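Local coordinates for protein mitomycin biosynthesis 6-O-methyltransferase (Streptomyces lavendulae, PDB 3GWZ) that transfers the methyl group of S-adenosyl-L-methionine to the 6-hydroxyl of demethylated mitomycins, forming the quinone methoxy group of mitomycins A and B, at residues M297-L309 with G357-A369. Numbering follows the deposited sequence.
Sequences MKPDSRLLVIDNL and GAGPVRIVEIRRA
Leu-303 and Ile-366, Val-305 and Val-364, and Asp-307 and Arg-362 form three antiparallel hydrogen-bonded pairs that join strands 302-308 and 361-368. Their N-to-C directions lie 148° apart, which shows the twist of the sheet. The bond from Leu-303 N to Ile-366 O (2.8 Å) is almost straight, at 173°, whereas that from Asp-307 N to Arg-362 O is long, at 3.3 Å. Beyond the last of these hydrogen-bonded pairs, Leu-309 N still reaches Pro-360 O, and a water bridges that oxygen to Leu-309 O.

Arg-302 can be followed outward. Its CB lies 4.0 Å from Ile-366 O, and CG meets Glu-365 OE2. A bend at chi2 (-59°) brings CD against both of these oxygens; the extended chain beyond it carries the guanidinium, one face over Arg-367 CB, which is 3.5 Å from Arg-302 NH1. NE stays 4.0 Å from Glu-365 OE2, too far for a salt bridge, and NH1 turns back to donate to Ser-301 O. NH2 passes near Arg-367 CD and has a weak, long ion pair with Glu-351. The Glu-365 carboxylate is instead held by Arg-352 and Tyr-198.

On the face carrying Leu-303 and Val-305, Ile-366 CD1 presses against Val-305 CG2 at 3.4 Å, closer than two methyl carbons normally pack. On the other face, Asn-308 OD1 lies 3.3 Å from Val-361 CG2, while its ND2 bonds Glu-333.

Strand 302-308 runs parallel to 271-275 on its other side, and 361-368 is antiparallel to both 302-308 and 348-355. This strand order, 3-2-1-4-5-7-6, is that of the class I methyltransferase Rossmann-like fold, here carrying substrate-binding Asn-308, and Asp-307 bonded to His-276 beside the inferred proton acceptor His-279.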
loop_
_atom_site.group_PDB
_atom_site.type_symbol
_atom_site.label_atom_id
_atom_site.label_comp_id
_atom_site.label_asym_id
_atom_site.label_seq_id
_atom_site.Cartn_x
_atom_site.Cartn_y
_atom_site.Cartn_z
HETATM N N MSE A 297 -17.271 -39.761 12.044
HETATM C CA MSE A 297 -17.951 -39.792 10.756
HETATM C C MSE A 297 -19.217 -40.649 10.767
HETATM O O MSE A 297 -19.268 -41.701 11.406
HETATM C CB MSE A 297 -17.002 -40.275 9.658
HETATM C CG MSE A 297 -15.913 -39.259 9.320
HETATM SE SE MSE A 297 -14.564 -39.955 8.112
HETATM C CE MSE A 297 -15.669 -40.112 6.523
ATOM N N LYS A 298 -20.237 -40.180 10.055
ATOM C CA LYS A 298 -21.414 -40.994 9.787
ATOM C C LYS A 298 -21.118 -41.885 8.591
ATOM O O LYS A 298 -20.245 -41.571 7.780
ATOM C CB LYS A 298 -22.624 -40.106 9.482
ATOM C CG LYS A 298 -22.998 -39.166 10.607
ATOM C CD LYS A 298 -24.194 -38.305 10.233
ATOM C CE LYS A 298 -23.944 -37.528 8.954
ATOM N NZ LYS A 298 -24.960 -36.459 8.753
ATOM N N PRO A 299 -21.845 -43.000 8.470
ATOM C CA PRO A 299 -21.612 -43.906 7.342
ATOM C C PRO A 299 -21.597 -43.168 6.004
ATOM O O PRO A 299 -20.867 -43.553 5.092
ATOM C CB PRO A 299 -22.808 -44.858 7.413
ATOM C CG PRO A 299 -23.148 -44.897 8.870
ATOM C CD PRO A 299 -22.871 -43.512 9.397
ATOM N N ASP A 300 -22.398 -42.115 5.897
ATOM C CA ASP A 300 -22.525 -41.362 4.654
ATOM C C ASP A 300 -21.557 -40.168 4.592
ATOM O O ASP A 300 -21.475 -39.477 3.580
ATOM C CB ASP A 300 -23.971 -40.888 4.462
ATOM C CG ASP A 300 -24.612 -40.387 5.760
ATOM O OD1 ASP A 300 -24.602 -41.130 6.771
ATOM O OD2 ASP A 300 -25.149 -39.255 5.768
ATOM N N SER A 301 -20.827 -39.934 5.676
ATOM C CA SER A 301 -19.895 -38.811 5.726
ATOM C C SER A 301 -18.747 -38.988 4.743
ATOM O O SER A 301 -18.415 -40.108 4.352
ATOM C CB SER A 301 -19.332 -38.639 7.138
ATOM O OG SER A 301 -20.319 -38.133 8.012
ATOM N N ARG A 302 -18.143 -37.873 4.344
ATOM C CA ARG A 302 -16.947 -37.921 3.520
ATOM C C ARG A 302 -15.822 -37.114 4.166
ATOM O O ARG A 302 -16.070 -36.099 4.819
ATOM C CB ARG A 302 -17.240 -37.410 2.104
ATOM C CG ARG A 302 -18.129 -38.336 1.268
ATOM C CD ARG A 302 -17.490 -39.710 1.118
ATOM N NE ARG A 302 -18.244 -40.593 0.230
ATOM C CZ ARG A 302 -19.092 -41.531 0.642
ATOM N NH1 ARG A 302 -19.314 -41.714 1.939
ATOM N NH2 ARG A 302 -19.723 -42.287 -0.249
ATOM N N LEU A 303 -14.590 -37.589 4.003
ATOM C CA LEU A 303 -13.416 -36.853 4.455
ATOM C C LEU A 303 -12.600 -36.466 3.235
ATOM O O LEU A 303 -12.345 -37.308 2.366
ATOM C CB LEU A 303 -12.561 -37.714 5.387
ATOM C CG LEU A 303 -11.141 -37.212 5.681
ATOM C CD1 LEU A 303 -11.182 -35.863 6.382
ATOM C CD2 LEU A 303 -10.387 -38.226 6.537
ATOM N N LEU A 304 -12.224 -35.191 3.154
ATOM C CA LEU A 304 -11.337 -34.724 2.097
ATOM C C LEU A 304 -9.961 -34.414 2.669
ATOM O O LEU A 304 -9.770 -33.399 3.334
ATOM C CB LEU A 304 -11.885 -33.465 1.421
ATOM C CG LEU A 304 -13.328 -33.516 0.913
ATOM C CD1 LEU A 304 -13.662 -32.222 0.172
ATOM C CD2 LEU A 304 -13.547 -34.733 0.019
ATOM N N VAL A 305 -9.002 -35.293 2.411
ATOM C CA VAL A 305 -7.631 -34.986 2.731
ATOM C C VAL A 305 -7.080 -34.166 1.567
ATOM O O VAL A 305 -7.017 -34.636 0.439
ATOM C CB VAL A 305 -6.794 -36.261 2.956
ATOM C CG1 VAL A 305 -5.311 -35.897 3.028
ATOM C CG2 VAL A 305 -7.229 -36.944 4.242
ATOM N N ILE A 306 -6.719 -32.919 1.840
ATOM C CA ILE A 306 -6.257 -32.023 0.791
ATOM C C ILE A 306 -4.788 -31.710 1.031
ATOM O O ILE A 306 -4.439 -30.997 1.967
ATOM C CB ILE A 306 -7.109 -30.741 0.759
ATOM C CG1 ILE A 306 -8.587 -31.122 0.589
ATOM C CG2 ILE A 306 -6.650 -29.808 -0.359
ATOM C CD1 ILE A 306 -9.561 -29.981 0.828
ATOM N N ASP A 307 -3.915 -32.277 0.212
ATOM C CA ASP A 307 -2.493 -32.104 0.486
ATOM C C ASP A 307 -1.639 -32.275 -0.758
ATOM O O ASP A 307 -2.146 -32.562 -1.847
ATOM C CB ASP A 307 -2.034 -33.046 1.614
ATOM C CG ASP A 307 -1.256 -32.314 2.710
ATOM O OD1 ASP A 307 -0.485 -31.387 2.375
ATOM O OD2 ASP A 307 -1.415 -32.660 3.908
ATOM N N ASN A 308 -0.341 -32.047 -0.592
ATOM C CA ASN A 308 0.609 -32.231 -1.668
ATOM C C ASN A 308 0.853 -33.727 -1.809
ATOM O O ASN A 308 1.211 -34.388 -0.839
ATOM C CB ASN A 308 1.908 -31.482 -1.344
ATOM C CG ASN A 308 1.668 -30.006 -1.023
ATOM O OD1 ASN A 308 0.896 -29.334 -1.701
ATOM N ND2 ASN A 308 2.327 -29.503 0.018
ATOM N N LEU A 309 0.625 -34.275 -2.995
ATOM C CA LEU A 309 0.879 -35.696 -3.202
ATOM C C LEU A 309 2.128 -35.923 -4.034
ATOM O O LEU A 309 2.324 -35.277 -5.060
ATOM C CB LEU A 309 -0.321 -36.398 -3.849
ATOM C CG LEU A 309 -1.248 -37.113 -2.856
ATOM C CD1 LEU A 309 -1.739 -36.144 -1.809
ATOM C CD2 LEU A 309 -2.415 -37.762 -3.570
ATOM N N GLY A 357 -6.151 -27.377 -8.953
ATOM C CA GLY A 357 -5.262 -26.338 -9.441
ATOM C C GLY A 357 -3.886 -26.870 -9.788
ATOM O O GLY A 357 -3.663 -28.081 -9.802
ATOM N N ALA A 358 -2.959 -25.960 -10.069
ATOM C CA ALA A 358 -1.595 -26.339 -10.418
ATOM C C ALA A 358 -0.828 -26.828 -9.194
ATOM O O ALA A 358 -1.246 -26.606 -8.058
ATOM C CB ALA A 358 -0.870 -25.171 -11.069
ATOM N N GLY A 359 0.296 -27.495 -9.434
ATOM C CA GLY A 359 1.120 -28.012 -8.357
ATOM C C GLY A 359 0.824 -29.466 -8.048
ATOM O O GLY A 359 0.230 -30.176 -8.860
ATOM N N PRO A 360 1.240 -29.912 -6.867
ATOM C CA PRO A 360 1.018 -31.294 -6.445
ATOM C C PRO A 360 -0.240 -31.461 -5.597
ATOM O O PRO A 360 -0.526 -32.573 -5.174
ATOM C CB PRO A 360 2.238 -31.592 -5.569
ATOM C CG PRO A 360 2.934 -30.271 -5.347
ATOM C CD PRO A 360 2.099 -29.188 -5.920
ATOM N N VAL A 361 -0.971 -30.387 -5.334
ATOM C CA VAL A 361 -2.120 -30.509 -4.444
ATOM C C VAL A 361 -3.209 -31.365 -5.069
ATOM O O VAL A 361 -3.580 -31.163 -6.222
ATOM C CB VAL A 361 -2.739 -29.153 -4.093
ATOM C CG1 VAL A 361 -3.923 -29.365 -3.144
ATOM C CG2 VAL A 361 -1.705 -28.239 -3.463
ATOM N N ARG A 362 -3.728 -32.318 -4.305
ATOM C CA ARG A 362 -4.867 -33.107 -4.765
ATOM C C ARG A 362 -5.907 -33.199 -3.664
ATOM O O ARG A 362 -5.592 -33.006 -2.490
ATOM C CB ARG A 362 -4.434 -34.511 -5.210
ATOM C CG ARG A 362 -3.719 -34.532 -6.560
ATOM C CD ARG A 362 -3.560 -35.942 -7.117
ATOM N NE ARG A 362 -4.800 -36.486 -7.673
ATOM C CZ ARG A 362 -5.249 -36.224 -8.900
ATOM N NH1 ARG A 362 -4.577 -35.410 -9.700
ATOM N NH2 ARG A 362 -6.379 -36.770 -9.328
ATOM N N ILE A 363 -7.147 -33.484 -4.051
ATOM C CA ILE A 363 -8.209 -33.722 -3.089
ATOM C C ILE A 363 -8.441 -35.222 -3.032
ATOM O O ILE A 363 -8.823 -35.822 -4.029
ATOM C CB ILE A 363 -9.528 -33.035 -3.515
ATOM C CG1 ILE A 363 -9.358 -31.520 -3.555
ATOM C CG2 ILE A 363 -10.668 -33.412 -2.559
ATOM C CD1 ILE A 363 -10.396 -30.813 -4.412
ATOM N N VAL A 364 -8.188 -35.837 -1.882
ATOM C CA VAL A 364 -8.449 -37.256 -1.740
ATOM C C VAL A 364 -9.755 -37.450 -0.978
ATOM O O VAL A 364 -9.839 -37.149 0.210
ATOM C CB VAL A 364 -7.294 -37.976 -1.033
ATOM C CG1 VAL A 364 -7.542 -39.481 -1.005
ATOM C CG2 VAL A 364 -5.980 -37.675 -1.748
ATOM N N GLU A 365 -10.784 -37.925 -1.679
ATOM C CA GLU A 365 -12.085 -38.144 -1.063
ATOM C C GLU A 365 -12.135 -39.524 -0.420
ATOM O O GLU A 365 -11.843 -40.530 -1.067
ATOM C CB GLU A 365 -13.211 -38.011 -2.089
ATOM C CG GLU A 365 -14.593 -38.289 -1.488
ATOM C CD GLU A 365 -15.702 -38.270 -2.525
ATOM O OE1 GLU A 365 -15.481 -38.783 -3.640
ATOM O OE2 GLU A 365 -16.795 -37.748 -2.221
ATOM N N ILE A 366 -12.534 -39.556 0.847
ATOM C CA ILE A 366 -12.395 -40.739 1.687
ATOM C C ILE A 366 -13.702 -41.057 2.425
ATOM O O ILE A 366 -14.434 -40.152 2.838
ATOM C CB ILE A 366 -11.240 -40.524 2.703
ATOM C CG1 ILE A 366 -9.901 -40.425 1.965
ATOM C CG2 ILE A 366 -11.209 -41.614 3.757
ATOM C CD1 ILE A 366 -8.909 -39.487 2.630
ATOM N N ARG A 367 -14.003 -42.342 2.581
ATOM C CA ARG A 367 -15.188 -42.755 3.330
ATOM C C ARG A 367 -14.811 -43.818 4.342
ATOM O O ARG A 367 -13.701 -44.351 4.302
ATOM C CB ARG A 367 -16.265 -43.299 2.388
ATOM C CG ARG A 367 -15.832 -44.532 1.606
ATOM C CD ARG A 367 -16.991 -45.128 0.815
ATOM N NE ARG A 367 -16.577 -46.308 0.064
ATOM C CZ ARG A 367 -16.630 -47.550 0.535
ATOM N NH1 ARG A 367 -17.087 -47.780 1.759
ATOM N NH2 ARG A 367 -16.227 -48.564 -0.223
ATOM N N ARG A 368 -15.726 -44.128 5.254
ATOM C CA ARG A 368 -15.474 -45.189 6.219
ATOM C C ARG A 368 -15.482 -46.542 5.522
ATOM O O ARG A 368 -16.254 -46.768 4.594
ATOM C CB ARG A 368 -16.500 -45.166 7.349
ATOM C CG ARG A 368 -16.284 -44.049 8.353
ATOM C CD ARG A 368 -17.439 -43.979 9.328
ATOM N NE ARG A 368 -17.605 -45.242 10.038
ATOM C CZ ARG A 368 -18.740 -45.634 10.607
ATOM N NH1 ARG A 368 -19.819 -44.861 10.544
ATOM N NH2 ARG A 368 -18.796 -46.804 11.232
ATOM N N ALA A 369 -14.605 -47.433 5.974
ATOM C CA ALA A 369 -14.477 -48.759 5.390
ATOM C C ALA A 369 -15.676 -49.623 5.766
ATOM O O ALA A 369 -16.228 -49.482 6.861
ATOM C CB ALA A 369 -13.185 -49.410 5.860
HETATM O O HOH W 1 -18.138 -42.628 5.325
HETATM O O HOH W 2 0.197 -34.687 -7.145
#